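Local structure of protein-tyrosine-phosphatase (Shewanella sp., 2Z72) at residues A[199-204]-A[276-280]; A[9-13]-A[123-127]; A[89-95]-A[312-316]; A[19-23]-A[34-38]. The protein removes phosphate from phosphotyrosine in proteins and stays active in the cold, carrying two zinc ions in a calcineurin-like phosphoesterase fold. All coordinates share one frame; numbering follows the deposited sequence. Where two conformers were deposited one is given.

Overall arrangement
Interactions 2 and 3 are buried, whereas 1 and 4 lie partly at the surface. Interaction 3 has no hydrogen bond across it and is made mainly by apolar side chains, a leucine of strand 315-319 filling a hollow beside helix 83-92. Interaction 2 also joins strand to helix, but mixes an indole surface with hydrogen bonds and bridging waters. Interaction 1 ties a hairpin turn to a helix end by polar bonds beside a small apolar patch, and interaction 4 is a backbone pairing at a hairpin's open end. Interactions 2 and 4 share one three-stranded sheet and meet at V13, which touches S21, A23 and I36. Interactions 1 and 4 lie farthest apart, their centres about 42 Å away.

Interaction 1 (A[199-204]-A[276-280]); sequences KINDVL and HFNVN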
loop_
_atom_site.group_PDB
_atom_site.type_symbol
_atom_site.label_atom_id
_atom_site.label_comp_id
_atom_site.label_asym_id
_atom_site.label_seq_id
_atom_site.Cartn_x
_atom_site.Cartn_y
_atom_site.Cartn_z
ATOM N N LYS A 199 1.431 12.389 6.776
ATOM C CA LYS A 199 0.456 13.305 7.360
ATOM C C LYS A 199 -0.158 14.118 6.249
ATOM O O LYS A 199 0.558 14.705 5.447
ATOM C CB LYS A 199 1.179 14.230 8.356
ATOM C CG LYS A 199 0.247 15.146 9.151
ATOM C CD LYS A 199 1.095 16.029 10.145
ATOM C CE LYS A 199 0.305 17.117 10.806
ATOM N NZ LYS A 199 1.278 17.931 11.569
ATOM N N ILE A 200 -1.473 14.098 6.132
ATOM C CA ILE A 200 -2.173 14.934 5.186
ATOM C C ILE A 200 -3.201 15.736 5.989
ATOM O O ILE A 200 -4.058 15.186 6.664
ATOM C CB ILE A 200 -2.884 14.145 4.065
ATOM C CG1 ILE A 200 -1.929 13.250 3.311
ATOM C CG2 ILE A 200 -3.639 15.100 3.149
ATOM C CD1 ILE A 200 -2.595 12.395 2.235
ATOM N N ASN A 201 -3.087 17.053 5.931
ATOM C CA ASN A 201 -4.001 17.936 6.697
ATOM C C ASN A 201 -3.848 17.542 8.168
ATOM O O ASN A 201 -2.716 17.498 8.663
ATOM C CB ASN A 201 -5.439 17.877 6.172
ATOM C CG ASN A 201 -5.528 18.128 4.675
ATOM O OD1 ASN A 201 -4.730 18.872 4.097
ATOM N ND2 ASN A 201 -6.591 17.543 4.092
ATOM N N ASP A 202 -4.949 17.301 8.857
ATOM C CA ASP A 202 -4.984 16.984 10.264
ATOM C C ASP A 202 -5.125 15.486 10.506
ATOM O O ASP A 202 -5.660 15.072 11.526
ATOM C CB ASP A 202 -6.112 17.784 10.899
ATOM C CG ASP A 202 -7.476 17.423 10.360
ATOM O OD1 ASP A 202 -8.491 17.622 11.090
ATOM O OD2 ASP A 202 -7.592 16.947 9.221
ATOM N N VAL A 203 -4.576 14.652 9.591
ATOM C CA VAL A 203 -4.721 13.203 9.691
ATOM C C VAL A 203 -3.366 12.539 9.474
ATOM O O VAL A 203 -2.623 12.895 8.543
ATOM C CB VAL A 203 -5.743 12.681 8.665
ATOM C CG1 VAL A 203 -5.944 11.188 8.822
ATOM C CG2 VAL A 203 -7.057 13.431 8.774
ATOM N N LEU A 204 -3.052 11.578 10.316
ATOM C CA LEU A 204 -1.837 10.739 10.193
ATOM C C LEU A 204 -2.229 9.374 9.653
ATOM O O LEU A 204 -3.231 8.820 10.106
ATOM C CB LEU A 204 -1.159 10.608 11.546
ATOM C CG LEU A 204 0.344 10.238 11.560
ATOM C CD1 LEU A 204 1.190 11.383 11.048
ATOM C CD2 LEU A 204 0.756 9.881 12.983
ATOM N N HIS A 276 0.787 14.735 20.005
ATOM C CA HIS A 276 2.190 14.731 19.642
ATOM C C HIS A 276 2.393 15.098 18.171
ATOM O O HIS A 276 3.361 15.750 17.843
ATOM C CB HIS A 276 2.749 13.290 19.874
ATOM C CG HIS A 276 4.214 13.198 19.625
ATOM N ND1 HIS A 276 4.941 12.719 18.554
ATOM C CD2 HIS A 276 5.135 13.702 20.454
ATOM C CE1 HIS A 276 6.232 12.881 18.732
ATOM N NE2 HIS A 276 6.352 13.465 19.899
ATOM N N PHE A 277 1.499 14.625 17.298
ATOM C CA PHE A 277 1.591 14.874 15.866
ATOM C C PHE A 277 0.731 16.048 15.396
ATOM O O PHE A 277 0.719 16.367 14.225
ATOM C CB PHE A 277 1.168 13.645 15.089
ATOM C CG PHE A 277 2.115 12.465 15.235
ATOM C CD1 PHE A 277 1.881 11.452 16.147
ATOM C CD2 PHE A 277 3.248 12.371 14.398
ATOM C CE1 PHE A 277 2.712 10.346 16.267
ATOM C CE2 PHE A 277 4.043 11.278 14.534
ATOM C CZ PHE A 277 3.798 10.238 15.425
ATOM N N ASN A 278 -0.006 16.689 16.318
ATOM C CA ASN A 278 -0.925 17.753 15.979
ATOM C C ASN A 278 -1.899 17.354 14.878
ATOM O O ASN A 278 -2.087 18.031 13.873
ATOM C CB ASN A 278 -0.169 19.017 15.549
ATOM C CG ASN A 278 -0.952 20.281 15.449
ATOM O OD1 ASN A 278 -0.633 21.136 14.572
ATOM N ND2 ASN A 278 -1.956 20.503 16.286
ATOM N N VAL A 279 -2.532 16.191 15.127
ATOM C CA VAL A 279 -3.576 15.670 14.258
ATOM C C VAL A 279 -4.843 15.462 15.050
ATOM O O VAL A 279 -4.831 15.308 16.255
ATOM C CB VAL A 279 -3.115 14.391 13.524
ATOM C CG1 VAL A 279 -1.966 14.739 12.589
ATOM C CG2 VAL A 279 -2.762 13.307 14.500
ATOM N N ASN A 280 -5.945 15.338 14.310
ATOM C CA ASN A 280 -7.203 14.996 14.886
ATOM C C ASN A 280 -7.633 13.558 14.682
ATOM O O ASN A 280 -8.592 13.083 15.310
ATOM C CB ASN A 280 -8.286 15.922 14.310
ATOM C CG ASN A 280 -8.109 17.337 14.784
ATOM O OD1 ASN A 280 -7.883 17.541 15.978
ATOM N ND2 ASN A 280 -8.190 18.276 13.878
HETATM O O HOH W 1 3.009 16.651 12.871
#
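D202, in the type II' turn from I200 to V203, brings its CA within 4.4 Å of the CA of V279, and its carbonyl O takes the backbone N of N280 at 2.8 Å. D202 and N280 join again through their side chains. N280 ND2 reaches D202 OD1 at 2.9 Å along an almost straight bond (173°), using the anti lone pair; D202 OD1 lies in the amide plane of N280, with the carboxylate plane turned 85° from it. K199 is fully extended, CG anti to the backbone N (chi1 -174°), which carries its chain across V279, CE lying 3.7 Å from CG1. Its NZ then meets F277 O at 3.1 Å, nearly along the C=O axis, and a water bridges the same two atoms. A lysine probably suits this place because carbonyls at a helix C-terminal end tend to favour positive charge. With an alanine in place of K199, F277 O and the water would probably be left without their charged mate, and V279 uncovered on one side. L204 sends CD2 over the centre of the F277 ring, 3.5 Å from the centroid, a CH-pi contact. N278, with positive phi, closes helix 267-277 in a Schellman motif. Strands 203-206 and 281-284 lie side by side and parallel, and H207 and H286 after them bind one zinc ion, as is characteristic of the calcineurin-like phosphoesterase fold, whose metal ligands follow strand ends.

Interaction 2 (A[9-13]-A[123-127]); sequences DGPYV and NEVLW
N123 and W127, one helical turn apart, both turn toward the strand at D9 to V13, whose axis passes 8.8 Å from the helix axis at 47°. The tight part is the indole. W127 lays its pyrrole side against P11, with NE1 3.5 Å from CD, and its six-membered ring meets V13, where CZ2 lies 3.6 Å from CG2. NE1 also donates to P11 O at 2.9 Å, close to the ring plane; tryptophan suits the place because one group supplies both a broad apolar surface and a donor for a buried carbonyl. Around N123 the contact turns polar. Its ND2 donates to D9 OD2 at 2.9 Å, from the syn side but 28° out of the carboxylate plane, while Y12 OH donates to D9 OD1 at 2.6 Å. With D9 CG anti to the backbone N (chi1 -180°), one carboxylate serves both donors. N123 OD1 is bonded to Y181 and to a water that also bonds P11 O. Toward the partly exposed E124 the fit is looser and is completed by water: one accepts from N123 N and lies between D9 OD2 and E124 OE1, carboxylates that probably disfavour closer approach, and another accepts from G10 N. G10 has backbone angles at which a side chain would press on the preceding carbonyl, and a cis peptide bond leads into P11. The arrangement packs the amino-terminal antiparallel sheet on helix 122-138, the helix of the beta-alpha-beta crossover between parallel strands 108-111 and 142-145 of the phosphoesterase core.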
loop_
_atom_site.group_PDB
_atom_site.type_symbol
_atom_site.label_atom_id
_atom_site.label_comp_id
_atom_site.label_asym_id
_atom_site.label_seq_id
_atom_site.Cartn_x
_atom_site.Cartn_y
_atom_site.Cartn_z
ATOM N N ASP A 9 0.895 -15.301 -14.888
ATOM C CA ASP A 9 1.349 -14.403 -13.820
ATOM C C ASP A 9 2.422 -13.477 -14.377
ATOM O O ASP A 9 3.225 -13.882 -15.217
ATOM C CB ASP A 9 1.891 -15.196 -12.667
ATOM C CG ASP A 9 2.397 -14.382 -11.488
ATOM O OD1 ASP A 9 3.369 -14.864 -10.884
ATOM O OD2 ASP A 9 1.808 -13.318 -11.200
ATOM N N GLY A 10 2.465 -12.283 -13.875
ATOM C CA GLY A 10 3.470 -11.296 -14.270
ATOM C C GLY A 10 2.886 -10.032 -14.803
ATOM O O GLY A 10 1.676 -9.791 -14.700
ATOM N N PRO A 11 3.703 -9.165 -15.403
ATOM C CA PRO A 11 5.116 -9.391 -15.614
ATOM C C PRO A 11 5.971 -9.051 -14.406
ATOM O O PRO A 11 5.566 -8.287 -13.519
ATOM C CB PRO A 11 5.391 -8.384 -16.737
ATOM C CG PRO A 11 4.463 -7.233 -16.484
ATOM C CD PRO A 11 3.201 -7.903 -15.981
ATOM N N TYR A 12 7.153 -9.657 -14.377
ATOM C CA TYR A 12 8.235 -9.306 -13.476
ATOM C C TYR A 12 9.268 -8.568 -14.343
ATOM O O TYR A 12 9.838 -9.152 -15.250
ATOM C CB TYR A 12 8.835 -10.562 -12.871
ATOM C CG TYR A 12 7.852 -11.342 -12.022
ATOM C CD1 TYR A 12 7.030 -12.332 -12.553
ATOM C CD2 TYR A 12 7.693 -11.062 -10.663
ATOM C CE1 TYR A 12 6.143 -13.041 -11.759
ATOM C CE2 TYR A 12 6.817 -11.749 -9.905
ATOM C CZ TYR A 12 6.019 -12.722 -10.438
ATOM O OH TYR A 12 5.143 -13.383 -9.595
ATOM N N VAL A 13 9.458 -7.264 -14.084
ATOM C CA VAL A 13 10.259 -6.417 -14.935
ATOM C C VAL A 13 11.569 -6.063 -14.259
ATOM O O VAL A 13 11.602 -5.643 -13.119
ATOM C CB VAL A 13 9.474 -5.129 -15.326
ATOM C CG1 VAL A 13 10.368 -4.174 -16.084
ATOM C CG2 VAL A 13 8.224 -5.446 -16.109
ATOM N N ASN A 123 0.368 -9.358 -8.601
ATOM C CA ASN A 123 0.910 -8.529 -9.642
ATOM C C ASN A 123 -0.130 -7.681 -10.323
ATOM O O ASN A 123 0.198 -6.560 -10.778
ATOM C CB ASN A 123 1.727 -9.349 -10.634
ATOM C CG ASN A 123 3.018 -9.819 -10.009
ATOM O OD1 ASN A 123 3.772 -9.020 -9.465
ATOM N ND2 ASN A 123 3.298 -11.137 -10.066
ATOM N N GLU A 124 -1.352 -8.137 -10.449
ATOM C CA GLU A 124 -2.445 -7.332 -10.961
ATOM C C GLU A 124 -2.604 -6.089 -10.081
ATOM O O GLU A 124 -2.757 -4.996 -10.599
ATOM C CB GLU A 124 -3.739 -8.121 -11.029
ATOM C CG GLU A 124 -3.728 -9.257 -12.070
ATOM C CD GLU A 124 -2.921 -10.472 -11.766
ATOM O OE1 GLU A 124 -2.462 -10.720 -10.639
ATOM O OE2 GLU A 124 -2.706 -11.245 -12.768
ATOM N N VAL A 125 -2.623 -6.262 -8.772
ATOM C CA VAL A 125 -2.721 -5.118 -7.881
ATOM C C VAL A 125 -1.548 -4.210 -8.032
ATOM O O VAL A 125 -1.700 -2.962 -8.125
ATOM C CB VAL A 125 -2.911 -5.538 -6.413
ATOM C CG1 VAL A 125 -3.013 -4.273 -5.556
ATOM C CG2 VAL A 125 -4.159 -6.382 -6.236
ATOM N N LEU A 126 -0.326 -4.754 -8.048
ATOM C CA LEU A 126 0.853 -3.905 -8.120
ATOM C C LEU A 126 0.872 -3.063 -9.365
ATOM O O LEU A 126 1.088 -1.836 -9.325
ATOM C CB LEU A 126 2.111 -4.790 -8.011
ATOM C CG LEU A 126 2.409 -5.399 -6.635
ATOM C CD1 LEU A 126 3.460 -6.470 -6.769
ATOM C CD2 LEU A 126 2.901 -4.360 -5.629
ATOM N N TRP A 127 0.653 -3.690 -10.528
ATOM C CA TRP A 127 0.730 -2.922 -11.771
ATOM C C TRP A 127 -0.432 -1.946 -11.894
ATOM O O TRP A 127 -0.265 -0.893 -12.521
ATOM C CB TRP A 127 0.852 -3.842 -12.998
ATOM C CG TRP A 127 2.184 -4.496 -13.095
ATOM C CD1 TRP A 127 2.511 -5.796 -12.946
ATOM C CD2 TRP A 127 3.418 -3.792 -13.366
ATOM N NE1 TRP A 127 3.852 -5.962 -13.110
ATOM C CE2 TRP A 127 4.442 -4.761 -13.374
ATOM C CE3 TRP A 127 3.770 -2.453 -13.624
ATOM C CZ2 TRP A 127 5.769 -4.435 -13.608
ATOM C CZ3 TRP A 127 5.088 -2.134 -13.853
ATOM C CH2 TRP A 127 6.077 -3.111 -13.848
HETATM O O HOH W 2 -0.299 -12.135 -9.775
HETATM O O HOH W 3 0.065 -10.957 -12.822
HETATM O O HOH W 4 5.988 -7.773 -10.768
#

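Interaction 3 (A[89-95]-A[312-316]); sequences LLKKQKI and SGELL
L315 projects from its strand toward the helix end, and its CD2 is the bump that fills a hollow walled by four side chains. The wall is formed by L89, whose CG is 4.1 Å from CD2, by L90, by the CB of Q93 at 3.8 Å from CD2, and by I95, whose CG1 lies 4.0 Å from it. I95 runs past L315 in the opposite direction. CG of L315 sits between the backbone N and the carbonyl carbon (chi1 55°), and this stance brings CD2 among L89, Q93 and I95. L89 returns the gesture: its two methyls rest side by side against the strand backbone, CD1 3.5 Å from G313 O and CD2 3.6 Å from E314 O. G313 presents bare backbone to L89. Q93 divides its roles, its methylenes lining the hollow while NE2 bonds the carbonyls of L327 and T331. K94, with positive phi, ends the helix in a Schellman motif that turns I95 back to the hollow. No hydrogen bond crosses here, and the fit rests on packing. L90 and I95 also touch M109 of strand 108-111. The contact is a helix-on-sheet layer of an alpha/beta fold, helix 83-92 being the crossover between parallel strands 72-76 and 108-111, with strand 315-319 running antiparallel to 72-76.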
loop_
_atom_site.group_PDB
_atom_site.type_symbol
_atom_site.label_atom_id
_atom_site.label_comp_id
_atom_site.label_asym_id
_atom_site.label_seq_id
_atom_site.Cartn_x
_atom_site.Cartn_y
_atom_site.Cartn_z
ATOM N N LEU A 89 -14.481 -2.085 -5.926
ATOM C CA LEU A 89 -14.700 -1.043 -4.948
ATOM C C LEU A 89 -14.435 0.328 -5.564
ATOM O O LEU A 89 -15.212 1.283 -5.377
ATOM C CB LEU A 89 -13.772 -1.296 -3.742
ATOM C CG LEU A 89 -13.737 -0.109 -2.735
ATOM C CD1 LEU A 89 -15.100 0.183 -2.142
ATOM C CD2 LEU A 89 -12.708 -0.460 -1.641
ATOM N N LEU A 90 -13.331 0.471 -6.284
ATOM C CA LEU A 90 -12.979 1.782 -6.838
ATOM C C LEU A 90 -13.933 2.194 -7.922
ATOM O O LEU A 90 -14.231 3.365 -8.116
ATOM C CB LEU A 90 -11.526 1.777 -7.323
ATOM C CG LEU A 90 -10.473 1.558 -6.236
ATOM C CD1 LEU A 90 -9.094 1.536 -6.871
ATOM C CD2 LEU A 90 -10.565 2.586 -5.102
ATOM N N LYS A 91 -14.453 1.223 -8.711
ATOM C CA LYS A 91 -15.449 1.528 -9.703
ATOM C C LYS A 91 -16.737 1.997 -9.040
ATOM O O LYS A 91 -17.361 2.995 -9.460
ATOM C CB LYS A 91 -15.759 0.310 -10.598
ATOM C CG LYS A 91 -14.698 -0.055 -11.633
ATOM C CD LYS A 91 -14.925 -1.485 -12.189
ATOM C CE LYS A 91 -16.277 -1.553 -12.923
ATOM N NZ LYS A 91 -16.529 -2.933 -13.498
ATOM N N LYS A 92 -17.183 1.219 -8.016
ATOM C CA LYS A 92 -18.469 1.561 -7.394
ATOM C C LYS A 92 -18.410 2.903 -6.697
ATOM O O LYS A 92 -19.441 3.593 -6.658
ATOM C CB LYS A 92 -18.809 0.474 -6.395
ATOM C CG LYS A 92 -19.252 -0.844 -7.037
ATOM C CD LYS A 92 -20.658 -0.780 -7.521
ATOM C CE LYS A 92 -21.060 -2.059 -8.259
ATOM N NZ LYS A 92 -22.431 -1.940 -8.770
ATOM N N GLN A 93 -17.259 3.266 -6.170
ATOM C CA GLN A 93 -17.074 4.533 -5.438
ATOM C C GLN A 93 -16.623 5.640 -6.386
ATOM O O GLN A 93 -16.357 6.779 -5.948
ATOM C CB GLN A 93 -16.147 4.349 -4.254
ATOM C CG GLN A 93 -16.787 3.623 -3.096
ATOM C CD GLN A 93 -17.886 4.421 -2.464
ATOM O OE1 GLN A 93 -17.803 5.637 -2.438
ATOM N NE2 GLN A 93 -18.851 3.744 -1.909
ATOM N N LYS A 94 -16.495 5.389 -7.707
ATOM C CA LYS A 94 -16.221 6.416 -8.725
ATOM C C LYS A 94 -14.855 7.055 -8.539
ATOM O O LYS A 94 -14.608 8.206 -8.908
ATOM C CB LYS A 94 -17.323 7.482 -8.763
ATOM C CG LYS A 94 -18.710 6.866 -9.008
ATOM C CD LYS A 94 -19.787 7.924 -8.886
ATOM C CE LYS A 94 -21.126 7.514 -9.481
ATOM N NZ LYS A 94 -21.537 6.099 -9.320
ATOM N N ILE A 95 -13.918 6.250 -8.006
ATOM C CA ILE A 95 -12.539 6.663 -7.876
ATOM C C ILE A 95 -11.830 6.493 -9.215
ATOM O O ILE A 95 -10.909 7.244 -9.543
ATOM C CB ILE A 95 -11.843 5.935 -6.733
ATOM C CG1 ILE A 95 -12.631 5.951 -5.425
ATOM C CG2 ILE A 95 -10.428 6.505 -6.523
ATOM C CD1 ILE A 95 -12.963 7.341 -4.919
ATOM N N SER A 312 -15.420 -8.473 -0.521
ATOM C CA SER A 312 -15.881 -7.078 -0.529
ATOM C C SER A 312 -14.833 -6.220 0.171
ATOM O O SER A 312 -13.949 -6.737 0.828
ATOM C CB SER A 312 -17.206 -6.916 0.168
ATOM O OG SER A 312 -17.086 -7.246 1.529
ATOM N N GLY A 313 -14.992 -4.906 0.052
ATOM C CA GLY A 313 -14.206 -3.964 0.800
ATOM C C GLY A 313 -14.896 -2.629 0.783
ATOM O O GLY A 313 -15.899 -2.423 0.129
ATOM N N GLU A 314 -14.388 -1.639 1.466
ATOM C CA GLU A 314 -14.809 -0.341 1.747
ATOM C C GLU A 314 -13.620 0.605 1.785
ATOM O O GLU A 314 -12.450 0.216 1.934
ATOM C CB GLU A 314 -15.561 -0.245 3.105
ATOM C CG GLU A 314 -16.742 -1.223 3.123
ATOM C CD GLU A 314 -17.690 -0.970 4.300
ATOM O OE1 GLU A 314 -18.763 -1.634 4.314
ATOM O OE2 GLU A 314 -17.331 -0.203 5.227
ATOM N N LEU A 315 -13.959 1.882 1.675
ATOM C CA LEU A 315 -12.955 2.955 1.783
ATOM C C LEU A 315 -13.464 4.032 2.695
ATOM O O LEU A 315 -14.644 4.109 3.079
ATOM C CB LEU A 315 -12.559 3.429 0.394
ATOM C CG LEU A 315 -13.663 3.896 -0.564
ATOM C CD1 LEU A 315 -14.199 5.279 -0.235
ATOM C CD2 LEU A 315 -13.094 3.891 -1.990
ATOM N N LEU A 316 -12.552 4.949 3.024
ATOM C CA LEU A 316 -12.808 6.150 3.778
ATOM C C LEU A 316 -12.599 7.349 2.870
ATOM O O LEU A 316 -11.575 7.429 2.186
ATOM C CB LEU A 316 -11.837 6.223 4.970
ATOM C CG LEU A 316 -11.828 7.531 5.761
ATOM C CD1 LEU A 316 -13.165 7.711 6.502
ATOM C CD2 LEU A 316 -10.671 7.545 6.728
#

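Interaction 4 (A[19-23]-A[34-38]); sequences GQSTA and TSIEK
A23 and T34 form a hydrogen-bonded antiparallel pair, A23 N to T34 O at 2.9 Å and T34 N to A23 O at 2.8 Å, while T22 and S35 make the adjoining non-hydrogen-bonded pair. I36 N adds a third bond, to S21 O, where the strand pairing gives way to loop. The side chains fit by their rotations. I36 holds CG1 anti to its carbonyl carbon (chi1 -64°), with CD1 carried outward by an extended chi2 (159°) to 3.6 Å from S21 CB and 4.0 Å from A23 CB; the small alanine and serine make room for this branch. T34 turns OG1 between its backbone N and carbonyl carbon (chi1 62°), which leaves OG1 3.5 Å from A23 CB and bonded to W25 NE1. T22 directs its methyl to the partner strand, CG2 3.3 Å from T34 O, and S21 OG bonds T15. Exchanging I36 for a serine would probably open a gap beside S21 and A23 and cost V13 an apolar neighbour. Strands 22-27 and 30-35 form a beta hairpin, with 22-27 in the middle of a three-stranded sheet; strand 8-14 flanks the other side of 22-27 and, through V13, links this end to helix 122-138.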
loop_
_atom_site.group_PDB
_atom_site.type_symbol
_atom_site.label_atom_id
_atom_site.label_comp_id
_atom_site.label_asym_id
_atom_site.label_seq_id
_atom_site.Cartn_x
_atom_site.Cartn_y
_atom_site.Cartn_z
ATOM N N GLY A 19 19.709 1.645 -20.267
ATOM C CA GLY A 19 19.363 0.536 -21.166
ATOM C C GLY A 19 17.955 0.028 -20.965
ATOM O O GLY A 19 17.200 0.382 -20.036
ATOM N N GLN A 20 17.553 -0.856 -21.880
ATOM C CA GLN A 20 16.165 -1.300 -21.861
ATOM C C GLN A 20 15.865 -2.298 -20.736
ATOM O O GLN A 20 16.706 -3.087 -20.344
ATOM C CB GLN A 20 15.709 -1.915 -23.172
ATOM C CG GLN A 20 16.733 -2.635 -23.984
ATOM C CD GLN A 20 16.042 -3.408 -25.092
ATOM O OE1 GLN A 20 14.998 -3.029 -25.619
ATOM N NE2 GLN A 20 16.608 -4.541 -25.388
ATOM N N SER A 21 14.629 -2.243 -20.279
ATOM C CA SER A 21 14.109 -3.203 -19.335
ATOM C C SER A 21 13.730 -4.500 -20.038
ATOM O O SER A 21 13.596 -4.573 -21.252
ATOM C CB SER A 21 12.916 -2.560 -18.618
ATOM O OG SER A 21 13.325 -1.480 -17.746
ATOM N N THR A 22 13.539 -5.556 -19.218
ATOM C CA THR A 22 13.174 -6.873 -19.641
ATOM C C THR A 22 11.999 -7.357 -18.808
ATOM O O THR A 22 11.985 -7.087 -17.593
ATOM C CB THR A 22 14.356 -7.825 -19.436
ATOM O OG1 THR A 22 15.500 -7.383 -20.186
ATOM C CG2 THR A 22 14.009 -9.269 -19.878
ATOM N N ALA A 23 11.047 -7.998 -19.412
ATOM C CA ALA A 23 9.883 -8.508 -18.731
ATOM C C ALA A 23 9.842 -10.042 -18.790
ATOM O O ALA A 23 9.996 -10.636 -19.877
ATOM C CB ALA A 23 8.613 -7.929 -19.332
ATOM N N THR A 34 10.580 -10.988 -22.616
ATOM C CA THR A 34 10.509 -10.003 -23.643
ATOM C C THR A 34 11.420 -8.806 -23.305
ATOM O O THR A 34 11.695 -8.507 -22.161
ATOM C CB THR A 34 9.093 -9.506 -23.907
ATOM O OG1 THR A 34 8.588 -8.879 -22.705
ATOM C CG2 THR A 34 8.174 -10.666 -24.296
ATOM N N SER A 35 11.896 -8.195 -24.386
ATOM C CA SER A 35 12.681 -6.981 -24.323
ATOM C C SER A 35 11.745 -5.785 -24.449
ATOM O O SER A 35 10.958 -5.765 -25.402
ATOM C CB SER A 35 13.712 -6.938 -25.442
ATOM O OG SER A 35 14.600 -8.039 -25.336
ATOM N N ILE A 36 11.799 -4.840 -23.516
ATOM C CA ILE A 36 10.838 -3.750 -23.557
ATOM C C ILE A 36 11.311 -2.599 -24.444
ATOM O O ILE A 36 12.434 -2.107 -24.223
ATOM C CB ILE A 36 10.554 -3.252 -22.129
ATOM C CG1 ILE A 36 9.881 -4.353 -21.287
ATOM C CG2 ILE A 36 9.746 -1.962 -22.100
ATOM C CD1 ILE A 36 9.974 -4.228 -19.811
ATOM N N GLU A 37 10.458 -2.249 -25.410
ATOM C CA GLU A 37 10.675 -1.235 -26.428
ATOM C C GLU A 37 9.847 0.011 -26.043
ATOM O O GLU A 37 8.602 -0.090 -25.763
ATOM C CB GLU A 37 10.303 -1.685 -27.837
ATOM C CG GLU A 37 10.427 -3.141 -28.237
ATOM C CD GLU A 37 11.798 -3.380 -28.818
ATOM O OE1 GLU A 37 12.144 -4.505 -29.200
ATOM O OE2 GLU A 37 12.483 -2.314 -28.798
ATOM N N LYS A 38 10.527 1.159 -25.988
ATOM C CA LYS A 38 9.875 2.460 -25.853
ATOM C C LYS A 38 9.041 2.497 -24.597
ATOM O O LYS A 38 7.949 3.110 -24.549
ATOM C CB LYS A 38 9.021 2.738 -27.078
ATOM C CG LYS A 38 9.743 2.693 -28.418
ATOM C CD LYS A 38 8.894 3.066 -29.619
ATOM C CE LYS A 38 9.644 3.696 -30.777
ATOM N NZ LYS A 38 8.807 4.276 -31.880
#